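Local atomic coordinates of phosphoribosyl-aminoimidazole carboxylase (Aspergillus clavatus, PDB entry 3K5I), a protein that probably catalyses the ATP-dependent carboxylation of 5-aminoimidazole ribonucleotide to its N5-carboxy form in purine biosynthesis, as an ATP-grasp enzyme. Residues A[25-30]-A[310-315]; A[68-73]-A[80-85]; A[239-244]-A[325-330]; A[298-303]-A[359-364]; A[377-382]-A[389-394]. All coordinates share one frame; numbering follows the deposited sequence.

Interaction 1: residues A[25-30]-A[310-315]; sequences RKVGVL and AHLRAI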
# COMPACT_ATOMS: atom_id res chain seq x y z
N ARG A 25 -19.41 -7.18 -6.25
CA ARG A 25 -18.92 -8.16 -7.22
C ARG A 25 -17.64 -8.84 -6.80
O ARG A 25 -16.80 -8.30 -6.06
CB ARG A 25 -18.85 -7.56 -8.61
CG ARG A 25 -20.07 -6.68 -8.79
CD ARG A 25 -20.35 -6.36 -10.22
NE ARG A 25 -19.94 -5.00 -10.52
CZ ARG A 25 -19.54 -4.63 -11.74
NH1 ARG A 25 -19.51 -5.49 -12.75
NH2 ARG A 25 -19.18 -3.38 -11.94
N LYS A 26 -17.52 -10.07 -7.29
CA LYS A 26 -16.40 -10.94 -7.04
C LYS A 26 -15.58 -10.93 -8.31
O LYS A 26 -16.10 -10.93 -9.42
CB LYS A 26 -16.92 -12.34 -6.67
CG LYS A 26 -17.14 -12.56 -5.15
CD LYS A 26 -17.86 -13.87 -4.71
CE LYS A 26 -19.32 -13.95 -5.16
NZ LYS A 26 -19.80 -15.09 -6.02
N VAL A 27 -14.27 -10.86 -8.15
CA VAL A 27 -13.34 -10.84 -9.27
C VAL A 27 -12.50 -12.11 -9.28
O VAL A 27 -11.95 -12.44 -8.20
CB VAL A 27 -12.35 -9.67 -9.17
CG1 VAL A 27 -11.45 -9.76 -10.37
CG2 VAL A 27 -13.09 -8.30 -9.16
N GLY A 28 -12.44 -12.82 -10.41
CA GLY A 28 -11.68 -14.08 -10.53
C GLY A 28 -10.40 -13.66 -11.19
O GLY A 28 -10.46 -13.01 -12.27
N VAL A 29 -9.28 -13.99 -10.55
CA VAL A 29 -8.01 -13.62 -11.19
C VAL A 29 -7.26 -14.89 -11.57
O VAL A 29 -6.94 -15.72 -10.72
CB VAL A 29 -7.06 -12.65 -10.38
CG1 VAL A 29 -6.50 -13.33 -9.15
CG2 VAL A 29 -5.77 -12.27 -11.20
N LEU A 30 -6.98 -15.04 -12.85
CA LEU A 30 -6.26 -16.22 -13.27
C LEU A 30 -4.73 -16.03 -13.04
O LEU A 30 -4.10 -15.29 -13.78
CB LEU A 30 -6.43 -16.27 -14.78
CG LEU A 30 -7.49 -17.19 -15.38
CD1 LEU A 30 -8.42 -18.15 -14.51
CD2 LEU A 30 -8.04 -16.23 -16.42
N ALA A 310 -6.28 0.95 -10.95
CA ALA A 310 -6.86 1.23 -12.25
C ALA A 310 -7.50 0.04 -12.94
O ALA A 310 -8.66 0.10 -13.41
CB ALA A 310 -5.83 1.93 -13.11
N HIS A 311 -6.75 -1.05 -12.97
CA HIS A 311 -7.25 -2.27 -13.61
C HIS A 311 -8.57 -2.79 -13.01
O HIS A 311 -9.48 -3.17 -13.72
CB HIS A 311 -6.22 -3.35 -13.52
CG HIS A 311 -6.62 -4.55 -14.28
ND1 HIS A 311 -6.42 -4.64 -15.65
CD2 HIS A 311 -7.28 -5.69 -13.91
CE1 HIS A 311 -6.93 -5.79 -16.08
NE2 HIS A 311 -7.43 -6.45 -15.05
N LEU A 312 -8.71 -2.79 -11.70
CA LEU A 312 -9.95 -3.26 -11.11
C LEU A 312 -11.07 -2.37 -11.54
O LEU A 312 -12.11 -2.83 -11.95
CB LEU A 312 -9.85 -3.08 -9.60
CG LEU A 312 -9.32 -4.23 -8.78
CD1 LEU A 312 -9.40 -3.69 -7.36
CD2 LEU A 312 -10.21 -5.52 -9.02
N ARG A 313 -10.86 -1.05 -11.44
CA ARG A 313 -11.89 -0.11 -11.84
C ARG A 313 -12.34 -0.36 -13.26
O ARG A 313 -13.55 -0.38 -13.57
CB ARG A 313 -11.39 1.34 -11.69
CG ARG A 313 -11.32 1.72 -10.22
CD ARG A 313 -10.45 3.00 -9.91
NE ARG A 313 -10.47 3.38 -8.48
CZ ARG A 313 -10.99 4.51 -7.98
NH1 ARG A 313 -11.61 5.39 -8.73
NH2 ARG A 313 -10.94 4.80 -6.69
N ALA A 314 -11.33 -0.53 -14.11
CA ALA A 314 -11.65 -0.71 -15.53
C ALA A 314 -12.54 -1.91 -15.81
O ALA A 314 -13.53 -1.84 -16.56
CB ALA A 314 -10.40 -0.80 -16.37
N ILE A 315 -12.17 -3.03 -15.22
CA ILE A 315 -12.93 -4.23 -15.48
C ILE A 315 -14.25 -4.26 -14.71
O ILE A 315 -15.03 -5.19 -14.91
CB ILE A 315 -12.13 -5.51 -15.07
CG1 ILE A 315 -11.87 -5.51 -13.58
CG2 ILE A 315 -10.82 -5.69 -15.83
CD1 ILE A 315 -11.28 -6.84 -13.30
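Val27 meets the helix with both of its methyl groups, one for each of two side chains that lie a turn apart. CG2 of Val27 touches CD2 of Leu312 at 4.0 Å, and CG1 of Val27 touches CD1 of Ile315 at 4.1 Å. In both pairs the chains cross obliquely and meet methyl to methyl. With CG1 anti to its own backbone N (chi1 180°), Val27 sends CG1 to Ile315 and CG2 to Leu312. Ile315 takes the less common position in which CG1 sits between N and the carbonyl carbon (chi1 63°); the rest of that chain then runs out extended and carries CD1 to the strand. All three residues are buried, and the contact is wholly apolar and small.

Within the helix Ile315 N donates to His311 O at 3.1 Å, which holds the Ile315 end of the contact on the helix. The same His311 ties the helix down with its ring, where ND1 is hydrogen-bonded to Val270 N and NE2 to Thr91 OG1. On the other side of the contact, backbone bonds from Val27 to Gln49 and Asn51 hold the strand in its sheet.

Strand 26-30 is the middle strand of the parallel Rossmann-like sheet of the preATP-grasp domain, flanked by strands 49-54 and 89-92. Helix 307-315 lies over it, with Leu312 also packed on Leu39, Ser42 and Ala43 of helix 34-46 and Ile315 on Thr91 of strand 89-92.

Interaction 2: residues A[68-73]-A[80-85]; sequences GHVTGS and VRQLAK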
# COMPACT_ATOMS: atom_id res chain seq x y z
N GLY A 68 -13.06 -18.50 -1.30
CA GLY A 68 -13.29 -18.64 -2.74
C GLY A 68 -12.19 -19.00 -3.73
O GLY A 68 -12.42 -19.14 -4.95
N HIS A 69 -10.97 -19.09 -3.24
CA HIS A 69 -9.93 -19.37 -4.18
C HIS A 69 -10.14 -20.78 -4.76
O HIS A 69 -10.83 -21.65 -4.23
CB HIS A 69 -8.56 -19.22 -3.43
CG HIS A 69 -8.32 -17.85 -2.86
ND1 HIS A 69 -8.41 -16.70 -3.62
CD2 HIS A 69 -7.95 -17.44 -1.62
CE1 HIS A 69 -8.14 -15.66 -2.86
NE2 HIS A 69 -7.85 -16.07 -1.64
N VAL A 70 -9.40 -20.98 -5.85
CA VAL A 70 -9.38 -22.26 -6.48
C VAL A 70 -7.97 -22.71 -6.56
O VAL A 70 -7.11 -22.01 -7.08
CB VAL A 70 -10.00 -22.18 -7.85
CG1 VAL A 70 -10.14 -23.61 -8.39
CG2 VAL A 70 -11.37 -21.45 -7.68
N THR A 71 -7.74 -23.92 -6.07
CA THR A 71 -6.44 -24.57 -6.12
C THR A 71 -6.24 -25.29 -7.49
O THR A 71 -7.10 -26.00 -7.97
CB THR A 71 -6.48 -25.64 -5.09
OG1 THR A 71 -6.68 -24.97 -3.84
CG2 THR A 71 -5.22 -26.42 -5.26
N GLY A 72 -5.10 -25.10 -8.14
CA GLY A 72 -4.89 -25.71 -9.47
C GLY A 72 -4.18 -24.62 -10.30
O GLY A 72 -3.77 -23.60 -9.72
N SER A 73 -4.02 -24.82 -11.61
CA SER A 73 -3.33 -23.86 -12.48
C SER A 73 -4.27 -23.14 -13.43
O SER A 73 -5.34 -23.66 -13.78
CB SER A 73 -2.22 -24.50 -13.41
OG SER A 73 -1.89 -23.68 -14.55
N VAL A 80 -9.82 -23.46 -14.46
CA VAL A 80 -10.17 -22.19 -15.16
C VAL A 80 -11.73 -22.01 -15.08
O VAL A 80 -12.23 -20.94 -14.71
CB VAL A 80 -9.49 -21.98 -16.62
CG1 VAL A 80 -10.04 -20.77 -17.38
CG2 VAL A 80 -7.90 -21.94 -16.77
N ARG A 81 -12.48 -23.09 -15.37
CA ARG A 81 -13.97 -23.14 -15.38
C ARG A 81 -14.67 -23.06 -14.00
O ARG A 81 -15.72 -22.49 -13.78
CB ARG A 81 -14.33 -24.47 -16.06
CG ARG A 81 -15.65 -24.52 -16.81
CD ARG A 81 -16.09 -25.92 -17.34
NE ARG A 81 -17.26 -25.73 -18.20
CZ ARG A 81 -17.21 -25.52 -19.52
NH1 ARG A 81 -18.33 -25.34 -20.21
NH2 ARG A 81 -16.06 -25.50 -20.17
N GLN A 82 -14.05 -23.71 -13.04
CA GLN A 82 -14.53 -23.62 -11.69
C GLN A 82 -14.35 -22.13 -11.33
O GLN A 82 -15.32 -21.46 -11.00
CB GLN A 82 -13.63 -24.48 -10.79
CG GLN A 82 -14.01 -24.29 -9.34
CD GLN A 82 -15.45 -24.70 -9.13
OE1 GLN A 82 -15.96 -25.54 -9.87
NE2 GLN A 82 -16.11 -24.12 -8.10
N LEU A 83 -13.15 -21.56 -11.38
CA LEU A 83 -13.01 -20.14 -11.02
C LEU A 83 -14.10 -19.24 -11.57
O LEU A 83 -14.71 -18.38 -10.91
CB LEU A 83 -11.75 -19.49 -11.57
CG LEU A 83 -11.50 -18.02 -11.18
CD1 LEU A 83 -10.90 -17.89 -9.76
CD2 LEU A 83 -10.48 -17.46 -12.20
N ALA A 84 -14.32 -19.44 -12.84
CA ALA A 84 -15.35 -18.65 -13.52
C ALA A 84 -16.81 -18.85 -13.06
O ALA A 84 -17.67 -17.96 -13.18
CB ALA A 84 -15.25 -19.02 -14.94
N LYS A 85 -17.11 -20.05 -12.57
CA LYS A 85 -18.47 -20.32 -12.13
C LYS A 85 -18.69 -19.71 -10.74
O LYS A 85 -19.67 -19.96 -10.03
CB LYS A 85 -18.65 -21.85 -11.97
CG LYS A 85 -18.48 -22.76 -13.18
CD LYS A 85 -19.79 -23.15 -13.89
CE LYS A 85 -19.57 -23.32 -15.41
NZ LYS A 85 -20.58 -24.18 -16.12
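Val70 turns both methyls toward helix 77-84. Its CG1 is anti to the backbone N (chi1 -172°) and comes to rest against the CG methylene of Gln82 at 4.0 Å. The other methyl, CG2, faces the backbone of the helix itself, 3.9 Å from the CA of Leu83 and 4.1 Å from the CD1 of the same residue. Gln82 has its CG anti to N as well, but then bends at chi2 (60°), so the CG methylene does the touching and the chain turns at that point before the amide. The Val70 and Gln82 chains meet at a slant, while of Leu83's two methyls CD1 is the one that reaches the valine.

The pair belongs to a beta-alpha-beta crossover of the Rossmann-like preATP-grasp domain: edge strand 70-71 leads into helix 77-84, which returns to the parallel strand 89-92 at the far side of strands 49-54 and 26-30. Leu83 and Val80 accordingly reach beyond strand 70-71 to Leu53 of strand 49-54, which Val70 also touches.

Toward the turn the contact thins out. CG2 of Val80 lies 4.3 Å from the carbonyl O of Ser73, whose hydroxyl is occupied within the turn by a hydrogen bond to Lys75 N. The backbone N of Ser73 is bonded to Glu76 OE1, just ahead of the helix.

Interaction 3: residues A[239-244]-A[325-330]; sequences VYAPAR and LEIRQP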
# COMPACT_ATOMS: atom_id res chain seq x y z
N VAL A 239 13.34 0.94 -13.63
CA VAL A 239 12.32 1.77 -14.27
C VAL A 239 12.51 3.21 -13.75
O VAL A 239 12.60 3.37 -12.55
CB VAL A 239 10.87 1.23 -14.13
CG1 VAL A 239 9.87 2.24 -14.76
CG2 VAL A 239 10.71 -0.16 -14.81
N TYR A 240 12.57 4.23 -14.63
CA TYR A 240 12.69 5.67 -14.25
C TYR A 240 11.41 6.31 -14.74
O TYR A 240 11.03 6.32 -15.91
CB TYR A 240 13.85 6.39 -14.93
CG TYR A 240 15.18 5.77 -14.59
CD1 TYR A 240 15.57 4.56 -15.17
CD2 TYR A 240 16.00 6.34 -13.63
CE1 TYR A 240 16.76 3.97 -14.84
CE2 TYR A 240 17.21 5.72 -13.30
CZ TYR A 240 17.60 4.57 -13.92
OH TYR A 240 18.81 4.06 -13.52
N ALA A 241 10.68 6.87 -13.80
CA ALA A 241 9.41 7.41 -14.20
C ALA A 241 9.27 8.86 -13.75
O ALA A 241 9.42 9.15 -12.58
CB ALA A 241 8.33 6.44 -13.60
N PRO A 242 9.03 9.78 -14.68
CA PRO A 242 8.85 9.49 -16.10
C PRO A 242 10.23 9.29 -16.72
O PRO A 242 11.21 9.52 -16.00
CB PRO A 242 8.22 10.79 -16.61
CG PRO A 242 8.91 11.83 -15.73
CD PRO A 242 9.28 11.21 -14.44
N ALA A 243 10.29 8.90 -18.00
CA ALA A 243 11.51 8.61 -18.78
C ALA A 243 12.40 9.87 -18.85
O ALA A 243 11.93 10.98 -19.10
CB ALA A 243 11.12 8.35 -20.19
N ARG A 244 13.70 9.67 -18.63
CA ARG A 244 14.70 10.75 -18.64
C ARG A 244 15.26 11.08 -20.05
O ARG A 244 15.52 10.17 -20.87
CB ARG A 244 15.89 10.26 -17.75
CG ARG A 244 15.60 9.98 -16.25
CD ARG A 244 16.74 9.35 -15.42
NE ARG A 244 17.30 8.16 -16.08
CZ ARG A 244 18.46 7.54 -15.81
NH1 ARG A 244 18.88 6.47 -16.50
NH2 ARG A 244 19.24 7.96 -14.83
N LEU A 325 -3.76 9.44 -12.51
CA LEU A 325 -2.75 8.64 -13.22
C LEU A 325 -1.59 9.55 -13.57
O LEU A 325 -0.69 9.19 -14.31
CB LEU A 325 -3.35 8.12 -14.51
CG LEU A 325 -4.79 7.70 -14.15
CD1 LEU A 325 -5.62 7.29 -15.36
CD2 LEU A 325 -4.67 6.47 -13.33
N GLU A 326 -1.61 10.75 -13.00
CA GLU A 326 -0.52 11.70 -13.26
C GLU A 326 0.50 11.31 -12.21
O GLU A 326 0.10 10.94 -11.09
CB GLU A 326 -1.01 13.12 -12.90
CG GLU A 326 -1.45 13.97 -14.08
CD GLU A 326 -2.35 15.17 -13.74
OE1 GLU A 326 -2.17 15.81 -12.67
OE2 GLU A 326 -3.23 15.48 -14.58
N ILE A 327 1.77 11.47 -12.55
CA ILE A 327 2.86 11.16 -11.62
C ILE A 327 3.04 12.24 -10.58
O ILE A 327 3.24 13.41 -10.89
CB ILE A 327 4.12 10.97 -12.44
CG1 ILE A 327 3.97 9.64 -13.14
CG2 ILE A 327 5.42 11.23 -11.68
CD1 ILE A 327 5.19 9.30 -14.09
N ARG A 328 2.94 11.86 -9.32
CA ARG A 328 3.09 12.82 -8.20
C ARG A 328 4.51 13.37 -8.05
O ARG A 328 4.64 14.54 -7.77
CB ARG A 328 2.79 12.07 -6.86
CG ARG A 328 1.49 11.21 -6.97
CD ARG A 328 0.93 10.58 -5.67
NE ARG A 328 1.37 11.40 -4.57
CZ ARG A 328 1.46 11.05 -3.30
NH1 ARG A 328 1.12 9.81 -2.97
NH2 ARG A 328 1.88 11.95 -2.40
N GLN A 329 5.57 12.57 -8.16
CA GLN A 329 6.95 13.05 -8.03
C GLN A 329 7.76 12.02 -8.78
O GLN A 329 7.26 10.93 -9.03
CB GLN A 329 7.42 12.86 -6.60
CG GLN A 329 6.97 13.92 -5.65
CD GLN A 329 7.56 13.55 -4.33
OE1 GLN A 329 7.51 12.40 -3.86
NE2 GLN A 329 8.20 14.50 -3.74
N PRO A 330 9.01 12.36 -9.10
CA PRO A 330 9.87 11.40 -9.81
C PRO A 330 10.20 10.13 -9.00
O PRO A 330 10.29 10.16 -7.75
CB PRO A 330 11.15 12.19 -10.18
CG PRO A 330 10.66 13.65 -10.18
CD PRO A 330 9.32 13.77 -9.41
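The carbonyl O of Ala241 receives a CA-H...O contact from Pro330, with CA of Pro330 3.6 Å away and an angle of 139° at the hydrogen. It lies at the end of the antiparallel pairing between strand 235-241 and strand 331-337, where Ala241 and Ser331 are joined by backbone hydrogen bonding. This is the seam at which the large antiparallel sheet passes from its ATP-grasp strands to those of the C-terminal domain.

The peptide bond after Ala241 is cis, leading into Pro242, and presents a flat peptide face, which Ile327 covers. Ile327 CD1 stands almost straight above the peptide plane, 3.9 Å from Pro242 N. Ile327 CD1 is also 4.1 Å from Ala241 C. The same methyl, Ile327 CD1, reaches CB of Pro242 at 4.2 Å and CB of Ala241 at 4.3 Å, so one methyl makes all of Ile327's contacts here. It gets there because the CG1 branch of Ile327 runs out extended (chi2 178°). The Tyr298 side chain packs on both Ala241 and Ile327.

Around this patch the polar chains are engaged elsewhere. Arg328 forms hydrogen bonds to Glu301 O and Gln329 OE1 of the second subunit. Arg244 is salt-bridged to Glu228 and Glu388, and its guanidinium lies flat on one face of the Tyr240 ring, with CZ 3.3 Å above the ring plane, offset toward the rim.

Interaction 4: residues A[298-303]-A[359-364]; sequences YTIEGC and SIHLYS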
# COMPACT_ATOMS: atom_id res chain seq x y z
N TYR A 298 5.86 1.38 -10.37
CA TYR A 298 6.09 2.68 -9.77
C TYR A 298 4.76 3.41 -9.53
O TYR A 298 4.67 4.37 -8.72
CB TYR A 298 7.01 3.58 -10.63
CG TYR A 298 6.20 4.18 -11.75
CD1 TYR A 298 6.08 3.45 -12.94
CD2 TYR A 298 5.51 5.38 -11.62
CE1 TYR A 298 5.31 3.96 -13.97
CE2 TYR A 298 4.71 5.94 -12.68
CZ TYR A 298 4.63 5.21 -13.87
OH TYR A 298 3.92 5.55 -15.04
N THR A 299 3.68 2.95 -10.16
CA THR A 299 2.42 3.69 -9.97
C THR A 299 1.86 3.73 -8.55
O THR A 299 1.07 4.64 -8.15
CB THR A 299 1.42 3.23 -11.02
OG1 THR A 299 1.26 1.79 -10.91
CG2 THR A 299 1.99 3.62 -12.40
N ILE A 300 2.26 2.70 -7.79
CA ILE A 300 1.82 2.59 -6.41
C ILE A 300 2.21 3.76 -5.58
O ILE A 300 1.39 4.42 -4.97
CB ILE A 300 2.44 1.38 -5.73
CG1 ILE A 300 1.79 0.13 -6.34
CG2 ILE A 300 1.94 1.39 -4.30
CD1 ILE A 300 2.21 -1.29 -5.79
N GLU A 301 3.49 4.09 -5.59
CA GLU A 301 3.82 5.27 -4.79
C GLU A 301 3.86 6.49 -5.68
O GLU A 301 3.88 7.64 -5.21
CB GLU A 301 5.22 5.11 -4.23
CG GLU A 301 5.33 3.94 -3.24
CD GLU A 301 5.50 2.58 -3.92
OE1 GLU A 301 5.67 2.51 -5.16
OE2 GLU A 301 5.42 1.57 -3.16
N GLY A 302 3.90 6.21 -6.98
CA GLY A 302 4.02 7.30 -7.92
C GLY A 302 2.83 8.12 -8.36
O GLY A 302 3.04 9.21 -8.90
N CYS A 303 1.64 7.57 -8.18
CA CYS A 303 0.42 8.24 -8.59
C CYS A 303 -0.70 7.97 -7.61
O CYS A 303 -0.56 7.03 -6.84
CB CYS A 303 -0.10 7.64 -9.88
SG CYS A 303 1.06 7.27 -11.23
N SER A 359 10.45 2.41 -1.06
CA SER A 359 9.33 1.59 -0.63
C SER A 359 9.68 0.18 -1.03
O SER A 359 9.95 -0.07 -2.19
CB SER A 359 8.05 2.10 -1.31
OG SER A 359 7.00 1.16 -1.35
N ILE A 360 9.68 -0.71 -0.03
CA ILE A 360 10.03 -2.10 -0.29
C ILE A 360 8.84 -3.03 -0.51
O ILE A 360 7.93 -3.01 0.27
CB ILE A 360 10.86 -2.67 0.88
CG1 ILE A 360 12.14 -1.82 1.11
CG2 ILE A 360 11.04 -4.16 0.67
CD1 ILE A 360 12.79 -1.59 2.48
N HIS A 361 8.88 -3.86 -1.55
CA HIS A 361 7.83 -4.79 -1.84
C HIS A 361 8.46 -6.12 -2.08
O HIS A 361 9.06 -6.30 -3.15
CB HIS A 361 7.15 -4.41 -3.18
CG HIS A 361 6.46 -3.09 -3.14
ND1 HIS A 361 5.09 -2.98 -3.19
CD2 HIS A 361 6.95 -1.82 -3.07
CE1 HIS A 361 4.76 -1.70 -3.11
NE2 HIS A 361 5.86 -0.98 -3.03
N LEU A 362 8.26 -7.05 -1.16
CA LEU A 362 8.76 -8.42 -1.34
C LEU A 362 7.48 -9.18 -1.73
O LEU A 362 6.39 -8.98 -1.17
CB LEU A 362 9.25 -9.03 -0.02
CG LEU A 362 10.53 -8.31 0.41
CD1 LEU A 362 10.95 -8.56 1.86
CD2 LEU A 362 11.62 -8.75 -0.58
N TYR A 363 7.65 -10.10 -2.68
CA TYR A 363 6.60 -10.95 -3.23
C TYR A 363 6.12 -12.20 -2.47
O TYR A 363 5.11 -12.78 -2.91
CB TYR A 363 6.98 -11.41 -4.63
CG TYR A 363 7.12 -10.18 -5.54
CD1 TYR A 363 7.79 -10.25 -6.76
CD2 TYR A 363 6.61 -8.93 -5.17
CE1 TYR A 363 7.99 -9.08 -7.52
CE2 TYR A 363 6.78 -7.75 -5.97
CZ TYR A 363 7.46 -7.84 -7.15
OH TYR A 363 7.65 -6.73 -8.01
N SER A 364 6.74 -12.57 -1.34
CA SER A 364 6.34 -13.78 -0.60
C SER A 364 6.45 -14.96 -1.61
O SER A 364 5.62 -15.88 -1.56
CB SER A 364 4.91 -13.69 0.03
OG SER A 364 4.82 -14.39 1.29
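Glu301 has CG anti to its carbonyl carbon and then bends at chi2 (82°), which swings its carboxylate toward strand 358-362; His361, whose CG is likewise anti to the carbonyl carbon, reaches back from the strand to meet it. NE2 of His361 donates to OE2 of Glu301 at 2.6 Å, fairly straight at 157°. The acceptor lies in the imidazole plane and uses its syn lone pair, while the carboxylate plane stands 83° from that of the ring. A second donor, OG of Ser359, is modelled 2.4 Å from OE2 of Glu301; that value is too short to trust, and Ser359 has two conformers. A grip on OE2 by both groups is therefore doubtful in its Ser359 half, and the His361 bond is the sound one.

Beside this pair CD1 of Ile300 rests 3.7 Å from CE1 of His361. The ring is also stacked on His376, and Arg45 of the second subunit packs on both Ile300 and His361.

The short helix 299-302, from the ATP-grasp part of the chain, is thus fastened to strand 358-362, outermost in the large antiparallel sheet within this chain, with Glu301 also touching Thr378 and Thr380 of the adjoining strand 373-380.

Interaction 5: residues A[377-382]-A[389-394]; sequences ITVTAP and THIQPL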
# COMPACT_ATOMS: atom_id res chain seq x y z
N ILE A 377 11.79 -2.45 -5.27
CA ILE A 377 11.97 -1.33 -4.37
C ILE A 377 11.63 -0.15 -5.23
O ILE A 377 12.04 -0.06 -6.41
CB ILE A 377 13.41 -0.97 -4.05
CG1 ILE A 377 14.14 -2.22 -3.61
CG2 ILE A 377 13.45 0.13 -2.93
CD1 ILE A 377 13.35 -2.93 -2.56
N THR A 378 10.84 0.74 -4.65
CA THR A 378 10.53 1.91 -5.46
C THR A 378 11.01 3.13 -4.69
O THR A 378 10.59 3.33 -3.55
CB THR A 378 8.99 2.09 -5.78
OG1 THR A 378 8.55 1.15 -6.73
CG2 THR A 378 8.74 3.42 -6.50
N VAL A 379 11.83 3.95 -5.33
CA VAL A 379 12.28 5.19 -4.64
C VAL A 379 11.74 6.50 -5.27
O VAL A 379 11.83 6.73 -6.50
CB VAL A 379 13.82 5.21 -4.56
CG1 VAL A 379 14.37 6.48 -3.95
CG2 VAL A 379 14.27 4.03 -3.78
N THR A 380 11.15 7.37 -4.46
CA THR A 380 10.60 8.62 -5.02
C THR A 380 11.50 9.81 -4.61
O THR A 380 12.42 9.69 -3.81
CB THR A 380 9.25 8.85 -4.37
OG1 THR A 380 9.42 8.81 -2.94
CG2 THR A 380 8.33 7.72 -4.67
N ALA A 381 11.21 10.99 -5.14
CA ALA A 381 11.95 12.18 -4.78
C ALA A 381 11.39 13.34 -5.58
O ALA A 381 10.82 13.13 -6.67
CB ALA A 381 13.44 12.05 -4.87
N PRO A 382 11.50 14.55 -5.04
CA PRO A 382 10.90 15.68 -5.75
C PRO A 382 11.57 15.84 -7.11
O PRO A 382 10.98 16.47 -7.95
CB PRO A 382 11.11 16.89 -4.83
CG PRO A 382 11.77 16.34 -3.52
CD PRO A 382 11.71 14.83 -3.60
N THR A 389 20.20 9.71 -6.76
CA THR A 389 21.20 9.62 -5.70
C THR A 389 20.80 8.73 -4.51
O THR A 389 21.61 8.05 -3.87
CB THR A 389 21.33 11.04 -5.17
OG1 THR A 389 21.80 11.91 -6.21
CG2 THR A 389 22.28 11.05 -4.02
N HIS A 390 19.52 8.77 -4.16
CA HIS A 390 19.12 7.94 -3.02
C HIS A 390 19.27 6.49 -3.36
O HIS A 390 19.60 5.67 -2.50
CB HIS A 390 17.66 8.06 -2.81
CG HIS A 390 17.25 9.32 -2.12
ND1 HIS A 390 18.16 10.16 -1.50
CD2 HIS A 390 16.03 9.87 -1.94
CE1 HIS A 390 17.50 11.19 -0.99
NE2 HIS A 390 16.21 11.03 -1.23
N ILE A 391 18.99 6.14 -4.61
CA ILE A 391 19.10 4.73 -4.97
C ILE A 391 20.47 4.17 -5.37
O ILE A 391 20.71 2.95 -5.29
CB ILE A 391 18.07 4.36 -6.06
CG1 ILE A 391 17.71 2.89 -6.00
CG2 ILE A 391 18.60 4.72 -7.42
CD1 ILE A 391 16.32 2.50 -6.79
N GLN A 392 21.39 5.01 -5.82
CA GLN A 392 22.68 4.41 -6.23
C GLN A 392 23.35 3.28 -5.45
O GLN A 392 23.69 2.20 -5.97
CB GLN A 392 23.74 5.47 -6.50
CG GLN A 392 24.95 4.91 -7.25
CD GLN A 392 24.52 4.29 -8.55
OE1 GLN A 392 24.39 4.98 -9.55
NE2 GLN A 392 24.27 2.98 -8.53
N PRO A 393 23.55 3.52 -4.17
CA PRO A 393 24.17 2.53 -3.32
C PRO A 393 23.51 1.15 -3.30
O PRO A 393 24.17 0.12 -3.17
CB PRO A 393 24.16 3.20 -1.96
CG PRO A 393 23.78 4.55 -2.16
CD PRO A 393 22.97 4.63 -3.41
N LEU A 394 22.20 1.14 -3.41
CA LEU A 394 21.40 -0.09 -3.42
C LEU A 394 21.60 -0.78 -4.77
O LEU A 394 21.64 -2.01 -4.85
CB LEU A 394 19.94 0.35 -3.35
CG LEU A 394 18.94 -0.81 -3.46
CD1 LEU A 394 19.22 -1.89 -2.46
CD2 LEU A 394 17.48 -0.28 -3.35
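Strand 377-380 and helix 389-394 run nearly antiparallel, their axes 8.9 Å apart at closest approach and 152° between directions, with Val379 facing Ile391. They form a strand-turn-helix unit of the C-terminal domain, in which the chain leaves the large antiparallel sheet after Thr380 and folds back over it as helix 384-399.

Alternate residues of the strand point at the helix. Val379 divides its methyls between neighbours: CG1 lies 3.8 Å from CB of His390, and CG2 lies 4.0 Å from CD1 of Ile391. Ile391 comes to it with CG1 anti to the backbone N (chi1 -154°), its chain extended so that the tip methyl does the touching. One turn on, CD2 of Leu394 fits into the fork of Ile377, 3.9 Å from CG1 and 4.1 Å from CG2. The helix is kinked at 393-394, where Pro393 has no N-H to give and Leu394 N makes a weak bond to Ile391 O.

Both helix residues have further neighbours: Leu394 also meets Cys351 and Ala352 of helix 344-352, and Ile391 touches Ile332 of strand 331-337. At the turn end the imidazole of His390 has Val379 CG1 and a carbonyl at its edge, the latter being Thr380 O, 4.1 Å from CD2 of His390.

Interactions 1 and 2 share the parallel N-terminal sheet, with centres about 15 Å apart and CD2 of Leu83 lying 3.9 Å from C of Gly28. Interactions 3, 4 and 5 cluster about the large antiparallel sheet, each pair of centres about 13 Å apart. There Arg328 N probably bonds to Gly302 O at 2.7 Å, Ser359 N probably bonds to Thr378 O at 2.7 Å, and all three contacts touch the second subunit. Interaction 1 brings helix 307-315 over to the first group. The 5-aminoimidazole ribonucleotide pocket takes residues from both regions, such as Gly33 and Lys365; the side chain of Ser73 in interaction 2 is about 10 Å from the ligand, and that of His361 in interaction 4 about 12 Å.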